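Local coordinates for protein flavin-dependent monooxygenase, oxygenase subunit HsaA (Mycobacterium tuberculosis, PDB 3AFF) that probably hydroxylates the phenolic ring of the secosteroid 3-HSA, using reduced FMN and oxygen, as a step in the breakdown of cholesterol, at residues A[32-37]-A[178-183]; A[85-90]-A[238-243]; A[104-109]-A[148-153]; A[284-289]-A[334-339]; A[339-344]-A[353-358]. All blocks are in the same frame, centred on the assembly; numbering follows the deposited sequence.

Interaction 1: A[32-37]-A[178-183]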
# COMPACT_ATOMS: atom_id res chain seq x y z
N ASP A 32 22.15 -3.99 47.27
CA ASP A 32 22.63 -4.93 48.30
C ASP A 32 21.78 -4.94 49.56
O ASP A 32 21.56 -6.00 50.16
CB ASP A 32 24.11 -4.64 48.64
CG ASP A 32 25.07 -4.99 47.48
OD1 ASP A 32 24.62 -5.64 46.49
OD2 ASP A 32 26.27 -4.61 47.57
N LEU A 33 21.30 -3.74 49.96
CA LEU A 33 20.40 -3.59 51.09
C LEU A 33 19.04 -4.22 50.82
O LEU A 33 18.41 -4.78 51.74
CB LEU A 33 20.21 -2.10 51.44
CG LEU A 33 20.37 -1.60 52.90
CD1 LEU A 33 19.56 -0.33 53.16
CD2 LEU A 33 20.08 -2.65 53.97
N ARG A 34 18.59 -4.15 49.57
CA ARG A 34 17.27 -4.67 49.14
C ARG A 34 16.12 -3.79 49.61
O ARG A 34 14.98 -4.26 49.74
CB ARG A 34 17.04 -6.14 49.56
CG ARG A 34 18.13 -7.15 49.01
CD ARG A 34 17.90 -8.62 49.43
NE ARG A 34 17.80 -8.77 50.89
CZ ARG A 34 16.67 -8.87 51.60
NH1 ARG A 34 15.47 -8.87 51.01
NH2 ARG A 34 16.74 -8.98 52.92
N ARG A 35 16.44 -2.52 49.86
CA ARG A 35 15.50 -1.53 50.34
C ARG A 35 16.31 -0.24 50.35
O ARG A 35 17.53 -0.31 50.32
CB ARG A 35 14.99 -1.89 51.74
CG ARG A 35 15.87 -1.42 52.83
CD ARG A 35 15.38 -1.77 54.19
NE ARG A 35 16.36 -1.34 55.19
CZ ARG A 35 17.10 -2.17 55.93
NH1 ARG A 35 16.96 -3.51 55.85
NH2 ARG A 35 17.98 -1.66 56.80
N LEU A 36 15.67 0.92 50.33
CA LEU A 36 16.39 2.19 50.34
C LEU A 36 17.15 2.45 51.65
O LEU A 36 16.60 2.24 52.75
CB LEU A 36 15.45 3.35 50.00
CG LEU A 36 15.36 3.92 48.57
CD1 LEU A 36 15.52 2.89 47.45
CD2 LEU A 36 14.14 4.84 48.38
N PRO A 37 18.42 2.93 51.54
CA PRO A 37 19.18 3.30 52.73
C PRO A 37 18.48 4.44 53.46
O PRO A 37 17.92 5.32 52.82
CB PRO A 37 20.55 3.76 52.14
CG PRO A 37 20.60 3.10 50.75
CD PRO A 37 19.18 3.14 50.29
N ILE A 178 5.25 -6.95 58.13
CA ILE A 178 5.99 -6.96 56.87
C ILE A 178 6.79 -8.25 56.77
O ILE A 178 7.68 -8.47 57.60
CB ILE A 178 6.91 -5.76 56.76
CG1 ILE A 178 6.03 -4.47 56.78
CG2 ILE A 178 7.82 -5.92 55.50
CD1 ILE A 178 6.85 -3.17 56.69
N LYS A 179 6.44 -9.12 55.83
CA LYS A 179 7.24 -10.31 55.58
C LYS A 179 8.30 -9.95 54.56
O LYS A 179 7.95 -9.52 53.45
CB LYS A 179 6.34 -11.46 55.07
CG LYS A 179 7.06 -12.76 54.79
CD LYS A 179 6.08 -13.93 54.42
CE LYS A 179 6.87 -15.23 54.02
NZ LYS A 179 8.12 -15.52 54.90
N ASP A 180 9.58 -10.16 54.90
CA ASP A 180 10.70 -9.88 53.97
C ASP A 180 10.93 -11.00 52.96
O ASP A 180 11.51 -12.04 53.29
CB ASP A 180 11.99 -9.58 54.74
CG ASP A 180 13.21 -9.41 53.83
OD1 ASP A 180 13.07 -9.51 52.58
OD2 ASP A 180 14.32 -9.19 54.39
N VAL A 181 10.47 -10.78 51.73
CA VAL A 181 10.47 -11.79 50.68
C VAL A 181 11.14 -11.28 49.37
O VAL A 181 11.08 -11.96 48.36
CB VAL A 181 9.02 -12.29 50.35
CG1 VAL A 181 8.36 -12.89 51.56
CG2 VAL A 181 8.16 -11.15 49.82
N TRP A 182 11.76 -10.10 49.41
CA TRP A 182 12.19 -9.36 48.23
C TRP A 182 13.61 -9.77 47.73
O TRP A 182 14.60 -9.11 48.00
CB TRP A 182 12.15 -7.84 48.50
CG TRP A 182 12.18 -7.02 47.20
CD1 TRP A 182 13.14 -6.15 46.81
CD2 TRP A 182 11.23 -7.08 46.15
NE1 TRP A 182 12.86 -5.66 45.59
CE2 TRP A 182 11.66 -6.18 45.17
CE3 TRP A 182 10.04 -7.78 45.97
CZ2 TRP A 182 10.96 -6.02 43.98
CZ3 TRP A 182 9.33 -7.58 44.80
CH2 TRP A 182 9.79 -6.73 43.82
N TYR A 183 13.69 -10.91 47.06
CA TYR A 183 14.98 -11.47 46.54
C TYR A 183 14.66 -11.69 45.07
O TYR A 183 14.06 -12.69 44.74
CB TYR A 183 15.35 -12.79 47.24
CG TYR A 183 15.56 -12.64 48.72
CD1 TYR A 183 16.76 -12.16 49.22
CD2 TYR A 183 14.52 -12.95 49.63
CE1 TYR A 183 16.95 -12.01 50.60
CE2 TYR A 183 14.69 -12.78 51.01
CZ TYR A 183 15.93 -12.32 51.48
OH TYR A 183 16.15 -12.15 52.84

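Interaction 2: A[85-90]-A[238-243]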
# COMPACT_ATOMS: atom_id res chain seq x y z
N VAL A 85 10.70 3.79 44.22
CA VAL A 85 10.14 3.98 45.57
C VAL A 85 9.72 5.41 45.81
O VAL A 85 8.63 5.67 46.39
CB VAL A 85 11.15 3.56 46.70
CG1 VAL A 85 10.52 3.83 48.07
CG2 VAL A 85 11.43 2.06 46.62
N SER A 86 10.53 6.36 45.34
CA SER A 86 10.18 7.78 45.52
C SER A 86 8.86 8.14 44.86
O SER A 86 8.01 8.81 45.44
CB SER A 86 11.31 8.74 45.06
OG SER A 86 12.52 8.46 45.74
N SER A 87 8.71 7.74 43.60
CA SER A 87 7.48 7.99 42.92
C SER A 87 6.25 7.42 43.70
O SER A 87 5.27 8.11 43.88
CB SER A 87 7.53 7.34 41.55
OG SER A 87 6.48 7.80 40.71
N ILE A 88 6.32 6.14 44.06
CA ILE A 88 5.21 5.39 44.62
C ILE A 88 4.89 5.93 46.04
O ILE A 88 3.77 6.29 46.32
CB ILE A 88 5.61 3.90 44.69
CG1 ILE A 88 5.53 3.33 43.30
CG2 ILE A 88 4.64 3.16 45.63
CD1 ILE A 88 6.03 1.87 43.17
N VAL A 89 5.88 6.01 46.91
CA VAL A 89 5.69 6.59 48.25
C VAL A 89 5.25 8.07 48.17
O VAL A 89 4.33 8.45 48.88
CB VAL A 89 6.88 6.25 49.21
CG1 VAL A 89 6.65 6.76 50.72
CG2 VAL A 89 7.08 4.74 49.20
N GLY A 90 5.84 8.92 47.29
CA GLY A 90 5.32 10.30 47.18
C GLY A 90 3.91 10.53 46.68
O GLY A 90 3.22 11.43 47.15
N PRO A 238 -1.01 4.82 36.90
CA PRO A 238 0.09 4.28 36.06
C PRO A 238 1.29 5.19 35.79
O PRO A 238 2.39 4.69 35.68
CB PRO A 238 -0.63 3.91 34.72
CG PRO A 238 -1.74 4.78 34.66
CD PRO A 238 -2.27 4.83 36.13
N THR A 239 1.11 6.52 35.69
CA THR A 239 2.26 7.42 35.49
C THR A 239 3.24 7.26 36.60
O THR A 239 4.44 7.40 36.40
CB THR A 239 1.82 8.91 35.32
OG1 THR A 239 0.88 8.99 34.28
CG2 THR A 239 2.98 9.83 34.95
N THR A 240 2.78 6.92 37.79
CA THR A 240 3.67 6.68 38.94
C THR A 240 4.78 5.70 38.65
O THR A 240 5.91 5.88 39.15
CB THR A 240 2.86 6.17 40.24
OG1 THR A 240 3.69 5.94 41.37
CG2 THR A 240 2.13 4.80 39.97
N ILE A 241 4.43 4.68 37.86
CA ILE A 241 5.28 3.56 37.40
C ILE A 241 6.06 3.93 36.09
O ILE A 241 7.25 3.71 35.99
CB ILE A 241 4.30 2.28 37.16
CG1 ILE A 241 3.88 1.71 38.49
CG2 ILE A 241 4.93 1.12 36.41
CD1 ILE A 241 4.77 2.11 39.63
N SER A 242 5.34 4.48 35.11
CA SER A 242 5.91 4.77 33.82
C SER A 242 6.99 5.86 33.89
O SER A 242 7.99 5.76 33.17
CB SER A 242 4.85 5.17 32.82
OG SER A 242 3.89 4.11 32.67
N ALA A 243 6.77 6.91 34.71
CA ALA A 243 7.79 7.92 34.82
C ALA A 243 9.18 7.45 35.28
O ALA A 243 10.18 7.82 34.64
CB ALA A 243 7.32 9.10 35.57

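Interaction 3: A[104-109]-A[148-153]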
# COMPACT_ATOMS: atom_id res chain seq x y z
N GLN A 104 -6.84 11.67 57.27
CA GLN A 104 -5.64 12.51 57.06
C GLN A 104 -5.09 12.95 58.43
O GLN A 104 -3.91 12.87 58.69
CB GLN A 104 -6.00 13.74 56.23
CG GLN A 104 -6.34 13.46 54.78
CD GLN A 104 -6.73 14.74 54.09
OE1 GLN A 104 -5.94 15.68 54.02
NE2 GLN A 104 -7.93 14.79 53.56
N GLU A 105 -6.00 13.38 59.30
CA GLU A 105 -5.66 13.80 60.71
C GLU A 105 -4.96 12.70 61.48
O GLU A 105 -3.88 12.95 62.11
CB GLU A 105 -6.90 14.35 61.43
CG GLU A 105 -6.67 14.63 62.95
CD GLU A 105 -5.83 15.91 63.18
OE1 GLU A 105 -5.86 16.80 62.30
OE2 GLU A 105 -5.17 16.02 64.25
N GLU A 106 -5.47 11.45 61.36
CA GLU A 106 -4.79 10.32 61.98
C GLU A 106 -3.35 10.05 61.54
O GLU A 106 -2.45 9.67 62.33
CB GLU A 106 -5.65 9.03 61.89
CG GLU A 106 -6.99 9.16 62.63
CD GLU A 106 -7.92 7.99 62.41
OE1 GLU A 106 -8.94 7.85 63.14
OE2 GLU A 106 -7.63 7.17 61.56
N VAL A 107 -3.11 10.21 60.24
CA VAL A 107 -1.78 10.01 59.67
C VAL A 107 -0.79 11.14 59.98
O VAL A 107 0.36 10.90 60.42
CB VAL A 107 -1.88 9.81 58.14
CG1 VAL A 107 -0.55 9.56 57.57
CG2 VAL A 107 -2.79 8.63 57.85
N TRP A 108 -1.27 12.36 59.72
CA TRP A 108 -0.44 13.54 59.69
C TRP A 108 -0.68 14.56 60.84
O TRP A 108 0.05 15.52 60.94
CB TRP A 108 -0.70 14.26 58.35
CG TRP A 108 -0.06 13.58 57.15
CD1 TRP A 108 1.12 12.89 57.14
CD2 TRP A 108 -0.54 13.58 55.81
NE1 TRP A 108 1.39 12.43 55.87
CE2 TRP A 108 0.38 12.84 55.03
CE3 TRP A 108 -1.68 14.12 55.18
CZ2 TRP A 108 0.22 12.66 53.64
CZ3 TRP A 108 -1.83 13.91 53.78
CH2 TRP A 108 -0.89 13.19 53.05
N GLY A 109 -1.70 14.37 61.66
CA GLY A 109 -2.08 15.37 62.69
C GLY A 109 -0.96 15.69 63.69
O GLY A 109 -0.93 16.79 64.21
N ALA A 148 7.51 3.22 55.73
CA ALA A 148 6.19 3.83 55.96
C ALA A 148 5.62 3.44 57.32
O ALA A 148 5.91 2.34 57.81
CB ALA A 148 5.26 3.41 54.84
N SER A 149 4.78 4.28 57.93
CA SER A 149 4.17 3.78 59.15
C SER A 149 2.63 3.52 59.05
O SER A 149 1.94 3.24 60.03
CB SER A 149 4.62 4.64 60.34
OG SER A 149 4.38 5.99 60.06
N TRP A 150 2.12 3.61 57.83
CA TRP A 150 0.76 3.28 57.47
C TRP A 150 0.82 2.67 56.05
O TRP A 150 1.82 2.85 55.33
CB TRP A 150 -0.01 4.58 57.32
CG TRP A 150 -0.39 5.32 58.62
CD1 TRP A 150 0.40 6.21 59.32
CD2 TRP A 150 -1.66 5.26 59.29
NE1 TRP A 150 -0.31 6.67 60.41
CE2 TRP A 150 -1.56 6.10 60.43
CE3 TRP A 150 -2.86 4.58 59.05
CZ2 TRP A 150 -2.65 6.29 61.33
CZ3 TRP A 150 -3.92 4.75 59.94
CH2 TRP A 150 -3.82 5.64 61.06
N THR A 151 -0.26 2.00 55.64
CA THR A 151 -0.32 1.45 54.31
C THR A 151 -1.73 1.51 53.77
O THR A 151 -2.70 1.41 54.52
CB THR A 151 0.19 -0.05 54.28
OG1 THR A 151 0.55 -0.36 52.95
CG2 THR A 151 -0.90 -1.11 54.82
N PHE A 152 -1.82 1.58 52.45
CA PHE A 152 -3.07 1.21 51.74
C PHE A 152 -3.06 -0.24 51.30
O PHE A 152 -2.05 -0.73 50.87
CB PHE A 152 -3.26 2.04 50.46
CG PHE A 152 -3.28 3.55 50.69
CD1 PHE A 152 -4.20 4.13 51.58
CD2 PHE A 152 -2.42 4.38 49.98
CE1 PHE A 152 -4.29 5.54 51.74
CE2 PHE A 152 -2.49 5.81 50.18
CZ PHE A 152 -3.43 6.36 51.03
N VAL A 153 -4.20 -0.91 51.36
CA VAL A 153 -4.30 -2.26 50.77
C VAL A 153 -5.62 -2.19 50.02
O VAL A 153 -6.60 -1.60 50.50
CB VAL A 153 -4.35 -3.44 51.86
CG1 VAL A 153 -2.98 -3.65 52.45
CG2 VAL A 153 -5.39 -3.17 52.93
O HOH W 1 0.65 8.72 62.14

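Interaction 4: A[284-289]-A[334-339]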
# COMPACT_ATOMS: atom_id res chain seq x y z
N ALA A 284 20.70 4.77 16.20
CA ALA A 284 20.29 5.87 15.35
C ALA A 284 19.37 6.70 16.32
O ALA A 284 19.64 7.88 16.64
CB ALA A 284 19.59 5.42 14.03
N GLU A 285 18.36 6.05 16.87
CA GLU A 285 17.33 6.82 17.53
C GLU A 285 17.05 6.41 18.96
O GLU A 285 15.97 6.67 19.43
CB GLU A 285 16.04 6.83 16.71
CG GLU A 285 15.63 5.47 16.18
CD GLU A 285 15.96 5.34 14.71
OE1 GLU A 285 16.53 4.29 14.34
OE2 GLU A 285 15.67 6.30 13.95
N ALA A 286 18.00 5.78 19.63
CA ALA A 286 17.84 5.47 21.06
C ALA A 286 17.61 6.77 21.83
O ALA A 286 16.62 6.87 22.52
CB ALA A 286 19.03 4.69 21.61
N ALA A 287 18.47 7.77 21.69
CA ALA A 287 18.34 9.00 22.47
C ALA A 287 17.06 9.78 22.18
O ALA A 287 16.49 10.43 23.08
CB ALA A 287 19.57 9.92 22.27
N SER A 288 16.63 9.75 20.93
CA SER A 288 15.48 10.53 20.54
C SER A 288 14.18 9.79 20.74
O SER A 288 13.18 10.42 20.85
CB SER A 288 15.60 10.99 19.09
OG SER A 288 15.69 9.86 18.24
N ASP A 289 14.21 8.44 20.77
CA ASP A 289 13.05 7.67 21.18
C ASP A 289 12.76 7.88 22.66
O ASP A 289 11.62 7.95 23.06
CB ASP A 289 13.27 6.16 20.92
CG ASP A 289 13.17 5.79 19.44
OD1 ASP A 289 12.68 6.59 18.62
OD2 ASP A 289 13.58 4.66 19.08
N ILE A 334 12.09 0.89 26.93
CA ILE A 334 12.71 -0.37 27.20
C ILE A 334 13.43 -0.85 25.90
O ILE A 334 14.55 -1.41 25.95
CB ILE A 334 11.69 -1.48 27.71
CG1 ILE A 334 11.79 -1.71 29.23
CG2 ILE A 334 12.03 -2.83 27.24
CD1 ILE A 334 10.67 -1.00 30.00
N ALA A 335 12.81 -0.66 24.76
CA ALA A 335 13.44 -1.09 23.47
C ALA A 335 14.86 -0.46 23.32
O ALA A 335 15.82 -1.14 23.05
CB ALA A 335 12.58 -0.66 22.34
N SER A 336 14.93 0.86 23.51
CA SER A 336 16.16 1.64 23.57
C SER A 336 17.12 1.14 24.63
O SER A 336 18.28 1.06 24.38
CB SER A 336 15.82 3.09 23.87
OG SER A 336 15.12 3.68 22.80
N ILE A 337 16.66 0.87 25.84
CA ILE A 337 17.53 0.25 26.84
C ILE A 337 18.11 -1.08 26.35
O ILE A 337 19.29 -1.37 26.56
CB ILE A 337 16.81 0.04 28.21
CG1 ILE A 337 16.42 1.38 28.80
CG2 ILE A 337 17.68 -0.73 29.14
CD1 ILE A 337 15.59 1.27 30.08
N ASP A 338 17.29 -1.89 25.70
CA ASP A 338 17.74 -3.11 25.08
C ASP A 338 18.87 -2.92 24.00
O ASP A 338 19.90 -3.61 24.07
CB ASP A 338 16.57 -3.89 24.49
CG ASP A 338 15.71 -4.62 25.54
OD1 ASP A 338 16.11 -4.75 26.73
OD2 ASP A 338 14.63 -5.12 25.12
N ARG A 339 18.67 -2.00 23.04
CA ARG A 339 19.71 -1.65 22.04
C ARG A 339 20.95 -1.16 22.79
O ARG A 339 22.06 -1.65 22.59
CB ARG A 339 19.23 -0.63 20.97
CG ARG A 339 17.94 -1.09 20.24
CD ARG A 339 17.57 -0.40 18.85
NE ARG A 339 16.49 0.59 19.03
CZ ARG A 339 15.19 0.33 18.86
NH1 ARG A 339 14.29 1.27 19.10
NH2 ARG A 339 14.80 -0.87 18.42
O HOH W 2 15.82 3.15 19.96

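Interaction 5: A[339-344]-A[353-358]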
# COMPACT_ATOMS: atom_id res chain seq x y z
N ARG A 339 18.67 -2.00 23.04
CA ARG A 339 19.71 -1.65 22.04
C ARG A 339 20.95 -1.16 22.79
O ARG A 339 22.06 -1.65 22.59
CB ARG A 339 19.23 -0.63 20.97
CG ARG A 339 17.94 -1.09 20.24
CD ARG A 339 17.57 -0.40 18.85
NE ARG A 339 16.49 0.59 19.03
CZ ARG A 339 15.19 0.33 18.86
NH1 ARG A 339 14.29 1.27 19.10
NH2 ARG A 339 14.80 -0.87 18.42
N LEU A 340 20.78 -0.25 23.71
CA LEU A 340 21.93 0.18 24.46
C LEU A 340 22.72 -0.91 25.17
O LEU A 340 23.97 -0.86 25.16
CB LEU A 340 21.56 1.27 25.46
CG LEU A 340 21.04 2.55 24.83
CD1 LEU A 340 20.61 3.43 26.02
CD2 LEU A 340 22.14 3.19 23.99
N PHE A 341 22.01 -1.81 25.85
CA PHE A 341 22.61 -2.91 26.60
C PHE A 341 23.46 -3.80 25.69
O PHE A 341 24.47 -4.38 26.08
CB PHE A 341 21.47 -3.75 27.18
CG PHE A 341 21.90 -4.86 28.05
CD1 PHE A 341 22.83 -4.66 29.04
CD2 PHE A 341 21.33 -6.11 27.91
CE1 PHE A 341 23.23 -5.70 29.86
CE2 PHE A 341 21.69 -7.14 28.76
CZ PHE A 341 22.67 -6.93 29.74
N GLU A 342 22.99 -3.94 24.47
CA GLU A 342 23.64 -4.77 23.47
C GLU A 342 24.75 -4.08 22.71
O GLU A 342 25.41 -4.73 21.91
CB GLU A 342 22.59 -5.29 22.47
CG GLU A 342 22.05 -6.61 22.92
CD GLU A 342 20.73 -7.01 22.24
OE1 GLU A 342 20.54 -6.74 21.03
OE2 GLU A 342 19.89 -7.58 22.95
N ALA A 343 24.94 -2.77 22.95
CA ALA A 343 25.92 -2.00 22.21
C ALA A 343 26.86 -1.28 23.13
O ALA A 343 27.40 -0.27 22.77
CB ALA A 343 25.27 -1.03 21.30
N SER A 344 27.09 -1.82 24.32
CA SER A 344 27.99 -1.22 25.28
C SER A 344 29.17 -2.13 25.59
O SER A 344 29.74 -2.07 26.68
CB SER A 344 27.21 -0.87 26.57
OG SER A 344 26.15 0.01 26.28
N ALA A 353 28.81 -3.12 36.00
CA ALA A 353 28.42 -2.25 34.90
C ALA A 353 27.06 -1.56 35.18
O ALA A 353 26.04 -2.25 35.36
CB ALA A 353 28.36 -3.05 33.63
N PRO A 354 27.02 -0.20 35.23
CA PRO A 354 25.75 0.49 35.53
C PRO A 354 24.65 0.10 34.57
O PRO A 354 23.47 0.14 34.93
CB PRO A 354 26.08 1.96 35.28
CG PRO A 354 27.52 2.07 35.41
CD PRO A 354 28.14 0.74 35.07
N ILE A 355 25.00 -0.27 33.35
CA ILE A 355 23.97 -0.43 32.34
C ILE A 355 23.14 -1.72 32.52
O ILE A 355 21.95 -1.70 32.24
CB ILE A 355 24.52 -0.23 30.89
CG1 ILE A 355 23.47 -0.59 29.88
CG2 ILE A 355 25.73 -1.10 30.64
CD1 ILE A 355 22.69 0.54 29.47
N GLN A 356 23.73 -2.81 33.02
CA GLN A 356 22.93 -3.97 33.31
C GLN A 356 21.87 -3.69 34.41
O GLN A 356 20.81 -4.32 34.44
CB GLN A 356 23.76 -5.28 33.56
CG GLN A 356 24.89 -5.22 34.61
CD GLN A 356 24.39 -5.22 36.03
OE1 GLN A 356 23.55 -6.03 36.41
NE2 GLN A 356 24.92 -4.30 36.84
N ARG A 357 22.16 -2.74 35.30
CA ARG A 357 21.29 -2.47 36.41
C ARG A 357 20.08 -1.70 35.96
O ARG A 357 18.99 -2.06 36.35
CB ARG A 357 22.01 -1.70 37.50
CG ARG A 357 21.12 -1.38 38.71
CD ARG A 357 21.83 -0.61 39.82
NE ARG A 357 23.14 -1.18 40.13
CZ ARG A 357 24.31 -0.65 39.76
NH1 ARG A 357 24.34 0.51 39.08
NH2 ARG A 357 25.46 -1.28 40.06
N PHE A 358 20.27 -0.65 35.18
CA PHE A 358 19.17 0.04 34.57
C PHE A 358 18.33 -0.86 33.72
O PHE A 358 17.09 -0.72 33.69
CB PHE A 358 19.64 1.21 33.72
CG PHE A 358 20.16 2.34 34.52
CD1 PHE A 358 19.27 3.13 35.26
CD2 PHE A 358 21.52 2.58 34.59
CE1 PHE A 358 19.70 4.20 36.04
CE2 PHE A 358 22.01 3.66 35.38
CZ PHE A 358 21.08 4.48 36.12

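Interaction 1: A[32-37]-A[178-183]
Arg34, the positive-phi residue just after helix 9-33, ties that helix end to the inverse gamma turn centred on Trp182, just beyond strand 177-179. Its guanidinium grips the Asp180 carboxylate end-on. NH1 donates to Asp180 OD1 at 2.9 Å and NH2 to Asp180 OD2 at 2.8 Å, the second almost straight at 178°. Both oxygens offer their syn lone pairs, and the two planes lie nearly flush, 11° apart. NH1 has a further acceptor in the guanidinium plane, Trp182 O at 3.1 Å, although the donor stands well above the carbonyl plane. A bend at chi3 swings the charged end round to these acceptors. Over one guanidinium face lies the Tyr183 ring, its CE1 3.3 Å from Arg34 CZ and the planes 19° apart. The buried Trp182 indole is hydrogen-bonded through NE1 to Leu187 O and forms a T-shaped (edge-to-face) pair with the ring of Trp141, which by similarity binds FMN, while Tyr183 packs on Asn351 of the second subunit. Three hydrogen bonds at the edge and an aromatic ring on one face would together restrict rotation of the guanidinium, and its positive charge probably stabilises Asp180 as the carboxylate.

Interaction 2: A[85-90]-A[238-243]
Thr240 and Ile241 carry the contact of helix 238-243 with Ser87 and Ile88 of helix 85-90. The helices run antiparallel, their segment axes 165° apart and 8.9 Å at closest approach. At Pro238 the second helix is kinked, since the proline nitrogen makes no bond to the preceding turn. Thr239 does not touch helix 85-90; its hydroxyl is hydrogen-bonded to Thr235 O and Gln326. Thr240 then comes up against Ser87, the CA atoms being 5.7 Å apart. Its main-chain oxygen accepts a short hydrogen bond of 2.5 Å from Ser87 OG, which arrives in the carbonyl plane on a lone pair. Ser87 makes this reach because chi1 (-167°) turns OG away from its own nitrogen and out toward the other helix. The Thr240 hydroxyl lies beside the Ile88 backbone, OG1 being 3.6 Å from Ile88 CA, and also touches Ile88 CG1 at 3.7 Å. Ile241 starts out pointing away, yet its chain folds back at a nearly eclipsed chi2 of -19°, bringing CD1 to 3.8 Å from Ile88 CD1. The Ile88 side chain also lies close to those of Trp84 and Ser143, FMN-binding residues by similarity. All four touching residues are buried, so the Ser87 hydroxyl is satisfied by a main-chain acceptor, next to an apolar contact between the two isoleucine ends.

Interaction 3: A[104-109]-A[148-153]
Val107 of helix 101-108 and Trp150 at the start of strand 150-159 mark the closest backbone approach, CA atoms 7.5 Å apart, so the indole has to span the gap. One Val107 methyl, CG2, sits over the indole face in a CH-pi contact, 3.9 Å from the centroid of the Trp150 five-membered ring and 13° off its normal. The other methyl, CG1, lies 3.9 Å from Trp150 CD1. The Trp150 torsion chi1 of -75° sets the indole opposite its own carbonyl carbon and brings its face against the Val107 methyl. Its benzo end reaches the preceding residue, where CZ2 is 3.5 Å from Glu106 O and CH2 is 3.9 Å from Glu106 CB. At the ring edge, in plane, a water accepts from Trp150 NE1 at 2.8 Å and donates to Val107 O, also at 2.8 Å. This bridge gives the indole N-H an acceptor and serves the Val107 carbonyl, which also takes a weak bond from Thr114. The Glu106 carboxylate is engaged by Arg206 in a salt bridge and by His205. Around the contact, Leu170 of strand 162-172 packs against both Val107 and Trp150, Leu96 of helix 80-96 and Ile116 of strand 116-119 border Val107, and backbone bonds from Trp150 to Ser117 hold its strand in the sheet on which helix 101-108 rests.

Interaction 4: A[284-289]-A[334-339]
The Arg339 guanidinium receives Asp289 OD2 and a bridging water at its edge, both near its plane. The Asp289 carboxylate is turned 70° from that plane, unlike a flat two-pronged pair. The direct salt bridge is weak and long, Arg339 NH1 lying 3.5 Å from Asp289 OD2. The water makes the firmer link: it accepts from Arg339 NH1 at 2.6 Å and donates to Asp289 OD2 at 2.8 Å. Ser336 OG is its third partner at 3.0 Å, so one solvent molecule joins three side chains. A bend at chi3 (-103°) carries the arginine head back along helix 334-339 to this point. Ser336 also lies between the backbones, its OG touching Asp289 CB at 3.6 Å and Ala286 O at 3.5 Å, and the same hydroxyl is hydrogen-bonded to Arg332 O one turn back. Small side chains allow the close approach: the CA atoms of Ala286 and Ser336 are 4.9 Å apart. Asp289 lies in the first turn of its helix, whose N-cap is Glu285, and its other oxygen makes a long, weak ion pair with Arg332. With Ile337 packed on helices 233-259 and 354-370, the contact joins the start of helix 286-309 to the last turns of helix 316-342, antiparallel neighbours in the all-helical C-terminal bundle of the acyl-CoA dehydrogenase fold, away from the flavin site.

Interaction 5: A[339-344]-A[353-358]
Leu340 meets Ile355 through its CB, 4.2 Å from Ile355 CD1, and its side chain also packs on Ala252 and His256 of helix 233-259. Phe341 comes next and makes the closest backbone approach, its CA 6.4 Å from Ile355 CA. With chi1 at -176° the ring swings away from its own nitrogen and toward helix 354-358. Ile355 CG1 stands at the ring edge, 4.2 Å from Phe341 CD1. Farther round, Phe341 CE1 touches Gln356 CB at 3.8 Å, the ring and amide planes being 58° apart. The phenyl also stacks with Trp359 and packs on Val367 of the second subunit. The two segments belong to two roughly antiparallel helices joined by a loop, an alpha-hairpin in the C-terminal bundle of the acyl-CoA dehydrogenase fold; the loop between them holds Ala346 and Thr347, which by similarity bind FMN. Gln356 bends back on the start of its own helix, NE2 donating to Ala353 O at 2.8 Å, and its OE1 accepts from Arg360. Across the hairpin, Ser344 follows helix 316-342 in the loop and approaches Ile355 CG2 through its CB at 4.3 Å. Its hydroxyl donates to Leu340 O at 2.6 Å. Ala343 N reaches the same carbonyl oxygen from the opposite face of its plane, giving Leu340 O two donors. His256 ND1 is a further hydrogen-bond partner of Ser344 OG.

From the N terminus, interaction 1 opens first and closes a loop of 140 residues, bringing residues 178-183 beside the end of helix 9-33. Interaction 2 opens inside that loop and closes after it, at 238-243, so the two cross; they also touch where Leu36 packs on Val85. Interaction 3 is nested within both and fixes helix 101-108 to the sheet whose edge interaction 1 reaches. Interactions 4 and 5 follow in series on the opposite side of the chain's centre from interaction 3. They share Arg339 and helix 316-342, which they tie to helices 286-309 and 354-370. Interaction 2 thus links the N-terminal helices to the C-terminal bundle, within which interactions 4 and 5 lie.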